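Local coordinates for protein guanine deaminase (Escherichia coli, PDB 6OHB) that catalyses the zinc-dependent hydrolytic deamination of guanine to xanthine and ammonia, a step of purine degradation, at residues K412-V415 and M416-G420; S250-P253 and D254-G257; E52-N55 and G56-Q59; V261-Y265 and G266-K270. All coordinates share one frame; numbering follows the deposited sequence.

The four contacts are all local, each linking residues within a few positions, yet they sample very different parts of the enzyme. Contacts 2 and 4 lie on the same side of the chain's centre, with their centres about 14 Å apart, and touch directly: His255 CD2 is 3.7 Å from Gln264 CG. Of the pair, contact 4 stands nearer the active site, the side chain of Tyr262 being about 11 Å from the zinc ion. Contact 1 ends a helix at the subunit interface, its centre about 38 Å from that of contact 4. Contact 3 belongs to the surface of a small sheet region, with its centre about 61 Å from that of contact 2.

Contact 1. Residues K412-V415 and M416-G420; sequences KLFV and MMTLG
Phe414 and Thr418, one turn apart near the C-terminal end of the alpha-helix 409-419, illustrate how a threonine can use both its branches on a single neighbour. The methyl Thr418 CG2 lies over one face of the Phe414 ring, offset toward the rim, in a CH-pi contact 3.8 Å from the ring centroid. The other branch turns to the backbone: Thr418 OG1 sits between the backbone N and the carbonyl carbon (chi1 58°) and donates to Phe414 O at 3.0 Å. That oxygen, Phe414 O, also accepts the helical bond from Thr418 N, 2.9 Å away, and the two donors reach it from opposite faces of the carbonyl plane. With an alanine here, Phe414 O would probably be left with the helical N-H as its donor from this residue, and the ring would lose its methyl cover.

Met417 adds its terminal methyl obliquely, Met417 CE lying 3.5 Å from Phe414 CE1, while Tyr344 meets the ring edge-to-face. Phe414 and Val415 also pack on Gly92 and Val91 of the second subunit, so this helix end helps form the dimer interface. Leu413 and Met416 run side by side, and a bend at chi3 (69°) brings Met416 CE to 3.7 Å from Leu413 CD2.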
# COMPACT_ATOMS: atom_id res chain seq x y z
N LYS A 412 -10.76 7.54 -13.14
CA LYS A 412 -10.61 8.48 -12.03
C LYS A 412 -10.79 7.78 -10.68
O LYS A 412 -10.03 8.02 -9.74
CB LYS A 412 -11.57 9.65 -12.21
CG LYS A 412 -11.32 10.44 -13.50
CD LYS A 412 -12.33 11.56 -13.71
CE LYS A 412 -12.09 12.30 -15.03
NZ LYS A 412 -10.83 13.11 -15.04
N LEU A 413 -11.79 6.89 -10.59
CA LEU A 413 -11.96 6.11 -9.37
C LEU A 413 -10.75 5.23 -9.10
O LEU A 413 -10.32 5.06 -7.95
CB LEU A 413 -13.23 5.25 -9.46
CG LEU A 413 -14.58 5.95 -9.33
CD1 LEU A 413 -15.71 4.94 -9.48
CD2 LEU A 413 -14.68 6.68 -7.99
N PHE A 414 -10.16 4.66 -10.16
CA PHE A 414 -8.98 3.82 -10.00
C PHE A 414 -7.79 4.63 -9.52
O PHE A 414 -7.02 4.16 -8.67
CB PHE A 414 -8.67 3.12 -11.33
CG PHE A 414 -7.64 2.04 -11.22
CD1 PHE A 414 -7.97 0.80 -10.69
CD2 PHE A 414 -6.34 2.26 -11.65
CE1 PHE A 414 -7.02 -0.20 -10.59
CE2 PHE A 414 -5.38 1.26 -11.55
CZ PHE A 414 -5.72 0.03 -11.02
N VAL A 415 -7.62 5.85 -10.05
CA VAL A 415 -6.55 6.73 -9.59
C VAL A 415 -6.71 7.00 -8.10
O VAL A 415 -5.76 6.89 -7.31
CB VAL A 415 -6.56 8.04 -10.39
CG1 VAL A 415 -5.71 9.11 -9.70
CG2 VAL A 415 -6.09 7.81 -11.81
N MET A 416 -7.94 7.34 -7.69
CA MET A 416 -8.22 7.57 -6.28
C MET A 416 -7.91 6.34 -5.44
O MET A 416 -7.38 6.45 -4.32
CB MET A 416 -9.67 7.99 -6.13
CG MET A 416 -10.02 8.69 -4.85
SD MET A 416 -11.59 9.52 -5.11
CE MET A 416 -12.68 8.10 -5.23
N MET A 417 -8.23 5.15 -5.96
CA MET A 417 -8.06 3.93 -5.18
C MET A 417 -6.59 3.58 -5.01
O MET A 417 -6.16 3.14 -3.94
CB MET A 417 -8.79 2.78 -5.87
CG MET A 417 -8.82 1.49 -5.08
SD MET A 417 -9.43 0.13 -6.10
CE MET A 417 -8.03 -0.11 -7.19
N THR A 418 -5.79 3.76 -6.06
CA THR A 418 -4.41 3.30 -6.00
C THR A 418 -3.47 4.33 -5.40
O THR A 418 -2.43 3.95 -4.86
CB THR A 418 -3.92 2.91 -7.40
OG1 THR A 418 -4.03 4.03 -8.29
CG2 THR A 418 -4.73 1.74 -7.95
N LEU A 419 -3.81 5.62 -5.48
CA LEU A 419 -2.93 6.67 -4.99
C LEU A 419 -3.48 7.41 -3.79
O LEU A 419 -2.79 8.26 -3.23
CB LEU A 419 -2.64 7.68 -6.10
CG LEU A 419 -1.39 7.48 -6.95
CD1 LEU A 419 -1.19 6.01 -7.30
CD2 LEU A 419 -1.52 8.32 -8.21
N GLY A 420 -4.71 7.11 -3.38
CA GLY A 420 -5.37 7.90 -2.35
C GLY A 420 -4.98 7.46 -0.95
O GLY A 420 -4.80 6.28 -0.68

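Contact 2. Residues S250-P253 and D254-G257; sequences SLYP and DHDG
Tyr252 and His255, the first and last residues of a type I beta turn, set their side chains alongside each other and pointing the same way. Each has CG beside its own backbone N and anti to its carbonyl carbon (chi1 -69° in Tyr252 and -66° in His255), and this matched choice sends both rings off the same side of the turn. The imidazole meets the root of the tyrosine more than its far end: His255 ND1 is 3.6 Å from Tyr252 CB, and His255 CE1 is 3.8 Å from Tyr252 CD1. The ring planes are steeply inclined, at 77°, with centroids 5.5 Å apart. Packed against Tyr252 CB and CD1, His255 ND1 is buried and has no polar partner in the model. The phenol end fares differently, since Tyr252 OH is hydrogen-bonded to Ser214 O, which anchors the far end of the ring.

The backbone closes the turn only loosely. His255 N donates to Tyr252 O in a weak, nearly straight bond of 3.4 Å. Pro253 follows Tyr252 at the second position of the turn, where its restricted phi suits the type I shape. Beyond it the chain bends again in an inverse gamma turn centred on Asp256, with a weak bond of 3.0 Å from Gly257 N to His255 O.

Together these bends join helix 242-251 to helix 258-264. Tyr252 reaches from the first helix's end to Pro216 and Met219 of helix 216-228, while both Tyr252 and His255 rest on Val261 of helix 258-264.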
# COMPACT_ATOMS: atom_id res chain seq x y z
N SER A 250 -10.27 -28.92 17.08
CA SER A 250 -9.99 -29.63 18.34
C SER A 250 -10.95 -29.21 19.45
O SER A 250 -11.38 -30.04 20.27
CB SER A 250 -8.53 -29.40 18.84
OG SER A 250 -7.44 -30.05 18.18
N LEU A 251 -11.30 -27.95 19.52
CA LEU A 251 -12.02 -27.56 20.71
C LEU A 251 -13.51 -27.88 20.63
O LEU A 251 -14.16 -28.01 21.68
CB LEU A 251 -11.79 -26.08 20.99
CG LEU A 251 -10.39 -25.84 21.59
CD1 LEU A 251 -10.03 -24.38 21.45
CD2 LEU A 251 -10.34 -26.26 23.05
N TYR A 252 -14.04 -28.07 19.43
CA TYR A 252 -15.44 -28.45 19.22
C TYR A 252 -15.49 -29.63 18.26
O TYR A 252 -15.89 -29.48 17.09
CB TYR A 252 -16.22 -27.25 18.69
CG TYR A 252 -16.39 -26.15 19.72
CD1 TYR A 252 -17.38 -26.22 20.69
CD2 TYR A 252 -15.55 -25.04 19.73
CE1 TYR A 252 -17.54 -25.23 21.63
CE2 TYR A 252 -15.70 -24.03 20.67
CZ TYR A 252 -16.70 -24.14 21.62
OH TYR A 252 -16.86 -23.14 22.55
N PRO A 253 -15.09 -30.82 18.71
CA PRO A 253 -15.02 -31.97 17.79
C PRO A 253 -16.38 -32.46 17.32
O PRO A 253 -16.45 -33.16 16.30
CB PRO A 253 -14.29 -33.04 18.61
CG PRO A 253 -14.59 -32.69 20.03
CD PRO A 253 -14.69 -31.19 20.08
N ASP A 254 -17.47 -32.13 18.01
CA ASP A 254 -18.79 -32.63 17.66
C ASP A 254 -19.55 -31.72 16.71
O ASP A 254 -20.70 -32.03 16.37
CB ASP A 254 -19.62 -32.85 18.92
CG ASP A 254 -19.09 -33.99 19.77
OD1 ASP A 254 -18.61 -34.98 19.20
OD2 ASP A 254 -19.17 -33.89 21.02
N HIS A 255 -18.95 -30.62 16.26
CA HIS A 255 -19.57 -29.74 15.28
C HIS A 255 -18.94 -29.98 13.91
O HIS A 255 -17.80 -30.44 13.81
CB HIS A 255 -19.42 -28.27 15.68
CG HIS A 255 -20.17 -27.91 16.93
ND1 HIS A 255 -19.64 -28.06 18.19
CD2 HIS A 255 -21.41 -27.38 17.11
CE1 HIS A 255 -20.51 -27.65 19.09
NE2 HIS A 255 -21.59 -27.23 18.46
N ASP A 256 -19.69 -29.68 12.85
CA ASP A 256 -19.25 -29.94 11.48
C ASP A 256 -18.41 -28.79 10.92
O ASP A 256 -18.69 -28.25 9.85
CB ASP A 256 -20.45 -30.23 10.59
CG ASP A 256 -20.05 -30.78 9.22
OD1 ASP A 256 -18.90 -31.27 9.08
OD2 ASP A 256 -20.88 -30.73 8.28
N GLY A 257 -17.36 -28.42 11.64
CA GLY A 257 -16.45 -27.37 11.21
C GLY A 257 -16.63 -26.08 11.99
O GLY A 257 -17.37 -26.00 12.98

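Contact 3. Residues E52-N55 and G56-Q59; sequences EWEN and GKHQ
Trp53 O is gripped by two successive backbone donors, Gly56 N at 3.2 Å from above the carbonyl plane and Lys57 N at 2.9 Å nearly along the C=O axis, so that an i+3 to i (3-10-type) bond and an i+4 to i (alpha-type) bond share one acceptor in a short helical turn. The side chains of Trp53 and Lys57 then cross on the outside of this turn. Lys57 CB stands over the centre of the six-membered ring of the Trp53 indole, a CH-pi contact of 4.0 Å to the centroid, and the lysine chain continues across the same ring system, with Lys57 CD 4.1 Å from Trp53 NE1. A bend at chi3 (67°) then carries the amine away from the indole to Glu54.

There Lys57 NZ donates to Glu54 OE1 at 2.9 Å in a salt bridge, meeting the carboxylate on its syn side and somewhat out of its plane. The glutamate is itself bent at chi2 (-71°), which folds its acid group back beside the lysine. His58, next after Lys57, presents the edge of its ring to the backbone, His58 CE1 lying 3.2 Å from Asn55 O. A water joins the same imidazole to the helix, donating to Glu54 O at 3.0 Å and lying 2.8 Å from His58 ND1, to which it is hydrogen-bonded. Glu54, Lys57 and His58 also touch a crystal neighbour, which may influence their conformations.

Trp53 additionally makes a cation-pi contact with Arg12 and packs on Leu39. The whole is a surface helical turn, running on into the 3-10 segment 57-59, that connects strands 46-50 and 67-70 of a four-stranded mixed sheet.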
# COMPACT_ATOMS: atom_id res chain seq x y z
N GLU A 52 -29.44 17.85 -9.58
CA GLU A 52 -28.73 18.84 -10.37
C GLU A 52 -28.87 20.23 -9.76
O GLU A 52 -29.94 20.61 -9.27
CB GLU A 52 -29.25 18.85 -11.81
CG GLU A 52 -29.00 17.58 -12.59
CD GLU A 52 -27.66 17.59 -13.31
OE1 GLU A 52 -26.95 18.62 -13.24
OE2 GLU A 52 -27.33 16.58 -13.97
N TRP A 53 -27.77 20.98 -9.79
CA TRP A 53 -27.73 22.33 -9.22
C TRP A 53 -28.85 23.21 -9.77
O TRP A 53 -29.56 23.88 -9.01
CB TRP A 53 -26.36 22.95 -9.49
CG TRP A 53 -26.26 24.41 -9.14
CD1 TRP A 53 -26.13 25.45 -10.02
CD2 TRP A 53 -26.26 24.99 -7.83
NE1 TRP A 53 -26.05 26.64 -9.33
CE2 TRP A 53 -26.13 26.39 -7.99
CE3 TRP A 53 -26.35 24.47 -6.53
CZ2 TRP A 53 -26.10 27.27 -6.91
CZ3 TRP A 53 -26.32 25.35 -5.45
CH2 TRP A 53 -26.20 26.73 -5.65
N GLU A 54 -29.03 23.22 -11.09
CA GLU A 54 -30.05 24.10 -11.66
C GLU A 54 -31.46 23.62 -11.33
O GLU A 54 -32.38 24.43 -11.35
CB GLU A 54 -29.87 24.22 -13.18
CG GLU A 54 -28.51 24.81 -13.62
CD GLU A 54 -28.35 26.30 -13.33
OE1 GLU A 54 -29.29 26.92 -12.78
OE2 GLU A 54 -27.29 26.86 -13.66
N ASN A 55 -31.63 22.33 -11.02
CA ASN A 55 -32.94 21.80 -10.64
C ASN A 55 -33.30 22.05 -9.18
O ASN A 55 -34.46 21.85 -8.81
CB ASN A 55 -33.02 20.29 -10.90
CG ASN A 55 -33.09 19.96 -12.38
OD1 ASN A 55 -33.50 20.78 -13.19
ND2 ASN A 55 -32.70 18.73 -12.73
N GLY A 56 -32.36 22.46 -8.34
CA GLY A 56 -32.67 22.58 -6.93
C GLY A 56 -32.27 23.88 -6.27
O GLY A 56 -32.67 24.14 -5.13
N LYS A 57 -31.49 24.70 -6.97
CA LYS A 57 -30.96 25.93 -6.38
C LYS A 57 -32.07 26.84 -5.84
O LYS A 57 -31.81 27.63 -4.91
CB LYS A 57 -30.10 26.66 -7.41
CG LYS A 57 -30.38 28.15 -7.55
CD LYS A 57 -29.50 28.81 -8.60
CE LYS A 57 -29.83 28.32 -9.99
NZ LYS A 57 -29.22 29.20 -11.04
N HIS A 58 -33.29 26.75 -6.38
CA HIS A 58 -34.36 27.63 -5.93
C HIS A 58 -34.79 27.34 -4.49
O HIS A 58 -35.29 28.24 -3.81
CB HIS A 58 -35.56 27.54 -6.87
CG HIS A 58 -36.18 26.18 -6.93
ND1 HIS A 58 -35.69 25.17 -7.75
CD2 HIS A 58 -37.24 25.65 -6.28
CE1 HIS A 58 -36.43 24.09 -7.59
NE2 HIS A 58 -37.38 24.35 -6.71
N GLN A 59 -34.60 26.11 -4.01
CA GLN A 59 -34.97 25.73 -2.65
C GLN A 59 -34.01 26.27 -1.58
O GLN A 59 -34.27 26.04 -0.39
CB GLN A 59 -35.03 24.21 -2.51
CG GLN A 59 -36.08 23.53 -3.36
CD GLN A 59 -35.94 22.02 -3.35
OE1 GLN A 59 -36.53 21.34 -2.51
NE2 GLN A 59 -35.13 21.50 -4.27
O HOH W 1 -34.79 25.79 -10.32

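Contact 4. Residues V261-Y265 and G266-K270; sequences VYHQY and GLTGK
Gly266, Leu267 and Thr268 wrap back over Tyr262 and His263 in a Schellman motif that ends helix 258-264. Leu267 N donates to Tyr262 O at 3.0 Å, and inside that loop Gly266 N donates to His263 O at 2.9 Å from above the carbonyl plane. Gly266 is the C-prime residue. Its positive phi (56°) reverses the chain, and a CB at this position would press tightly on Tyr265 C.

Leu267 supplies the apolar partner expected next to such a glycine. Leu267 CB lies 3.5 Å from Tyr262 O, and Leu267 CD1 rests 4.4 Å from Tyr262 CD1 and equally far from Tyr265 CB. Leu267 thus packs against the helix end and also on Val234 of strand 233-238. Tyr262 continues inward: its OH is hydrogen-bonded to His237 O, the backbone of a zinc ligand, and its ring touches Phe210 and Leu238, which probably bind substrate. These links through Tyr262 are consistent with a second-shell role for the cap at the active site.

Thr268 engages His263, its two branches dividing the work. Thr268 OG1 meets the edge of the His263 ring and shares a hydrogen bond of 2.9 Å with His263 ND1, fairly straight at 161°, in which either atom could be the donor. The imidazole reaches it because His263 CG is anti to the backbone N (chi1 -178°). A leucine in place of His263 would probably leave Thr268 OG1 without its mate and the threonine side chain freer to turn. The methyl lies back against the helix, with Thr268 CG2 3.6 Å from His263 CA.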
# COMPACT_ATOMS: atom_id res chain seq x y z
N VAL A 261 -20.10 -24.25 14.44
CA VAL A 261 -20.12 -23.92 15.87
C VAL A 261 -20.98 -22.68 16.10
O VAL A 261 -21.82 -22.66 17.01
CB VAL A 261 -18.69 -23.72 16.40
CG1 VAL A 261 -18.72 -23.48 17.90
CG2 VAL A 261 -17.82 -24.91 16.04
N TYR A 262 -20.79 -21.64 15.28
CA TYR A 262 -21.60 -20.44 15.42
C TYR A 262 -23.04 -20.71 15.04
O TYR A 262 -23.97 -20.20 15.69
CB TYR A 262 -21.03 -19.32 14.53
CG TYR A 262 -19.64 -18.88 14.89
CD1 TYR A 262 -19.31 -18.52 16.19
CD2 TYR A 262 -18.65 -18.81 13.92
CE1 TYR A 262 -18.03 -18.11 16.51
CE2 TYR A 262 -17.37 -18.40 14.23
CZ TYR A 262 -17.06 -18.05 15.52
OH TYR A 262 -15.78 -17.64 15.82
N HIS A 263 -23.25 -21.53 14.01
CA HIS A 263 -24.60 -21.80 13.52
C HIS A 263 -25.44 -22.55 14.55
O HIS A 263 -26.62 -22.22 14.75
CB HIS A 263 -24.53 -22.58 12.20
CG HIS A 263 -25.87 -22.87 11.59
ND1 HIS A 263 -26.69 -21.89 11.09
CD2 HIS A 263 -26.52 -24.04 11.40
CE1 HIS A 263 -27.79 -22.44 10.61
NE2 HIS A 263 -27.71 -23.74 10.79
N GLN A 264 -24.86 -23.56 15.20
CA GLN A 264 -25.62 -24.34 16.18
C GLN A 264 -25.97 -23.51 17.40
O GLN A 264 -26.98 -23.78 18.06
CB GLN A 264 -24.83 -25.59 16.60
CG GLN A 264 -24.65 -26.64 15.51
CD GLN A 264 -25.95 -26.99 14.79
OE1 GLN A 264 -26.99 -27.18 15.42
NE2 GLN A 264 -25.88 -27.09 13.47
N TYR A 265 -25.16 -22.51 17.73
CA TYR A 265 -25.48 -21.57 18.79
C TYR A 265 -26.31 -20.39 18.29
O TYR A 265 -26.34 -19.34 18.95
CB TYR A 265 -24.20 -21.08 19.47
CG TYR A 265 -23.57 -22.09 20.40
CD1 TYR A 265 -24.16 -22.42 21.61
CD2 TYR A 265 -22.38 -22.73 20.05
CE1 TYR A 265 -23.58 -23.35 22.46
CE2 TYR A 265 -21.80 -23.67 20.89
CZ TYR A 265 -22.40 -23.97 22.09
OH TYR A 265 -21.82 -24.90 22.92
N GLY A 266 -26.97 -20.53 17.14
CA GLY A 266 -27.87 -19.51 16.63
C GLY A 266 -27.26 -18.13 16.46
O GLY A 266 -27.93 -17.12 16.71
N LEU A 267 -26.00 -18.06 16.02
CA LEU A 267 -25.32 -16.79 15.82
C LEU A 267 -25.09 -16.49 14.34
O LEU A 267 -24.34 -15.56 14.02
CB LEU A 267 -23.99 -16.77 16.56
CG LEU A 267 -24.05 -16.83 18.09
CD1 LEU A 267 -22.65 -17.05 18.66
CD2 LEU A 267 -24.65 -15.56 18.65
N THR A 268 -25.72 -17.23 13.45
CA THR A 268 -25.77 -16.89 12.04
C THR A 268 -27.11 -16.24 11.73
O THR A 268 -28.08 -16.40 12.48
CB THR A 268 -25.56 -18.12 11.16
OG1 THR A 268 -26.65 -19.03 11.35
CG2 THR A 268 -24.25 -18.82 11.52
N GLY A 269 -27.17 -15.52 10.62
CA GLY A 269 -28.39 -14.88 10.20
C GLY A 269 -28.13 -13.44 9.82
O GLY A 269 -26.99 -12.99 9.68
N LYS A 270 -29.22 -12.69 9.65
CA LYS A 270 -29.11 -11.28 9.30
C LYS A 270 -28.39 -10.51 10.40
O LYS A 270 -28.60 -10.75 11.59
CB LYS A 270 -30.50 -10.69 9.05
CG LYS A 270 -31.14 -11.13 7.74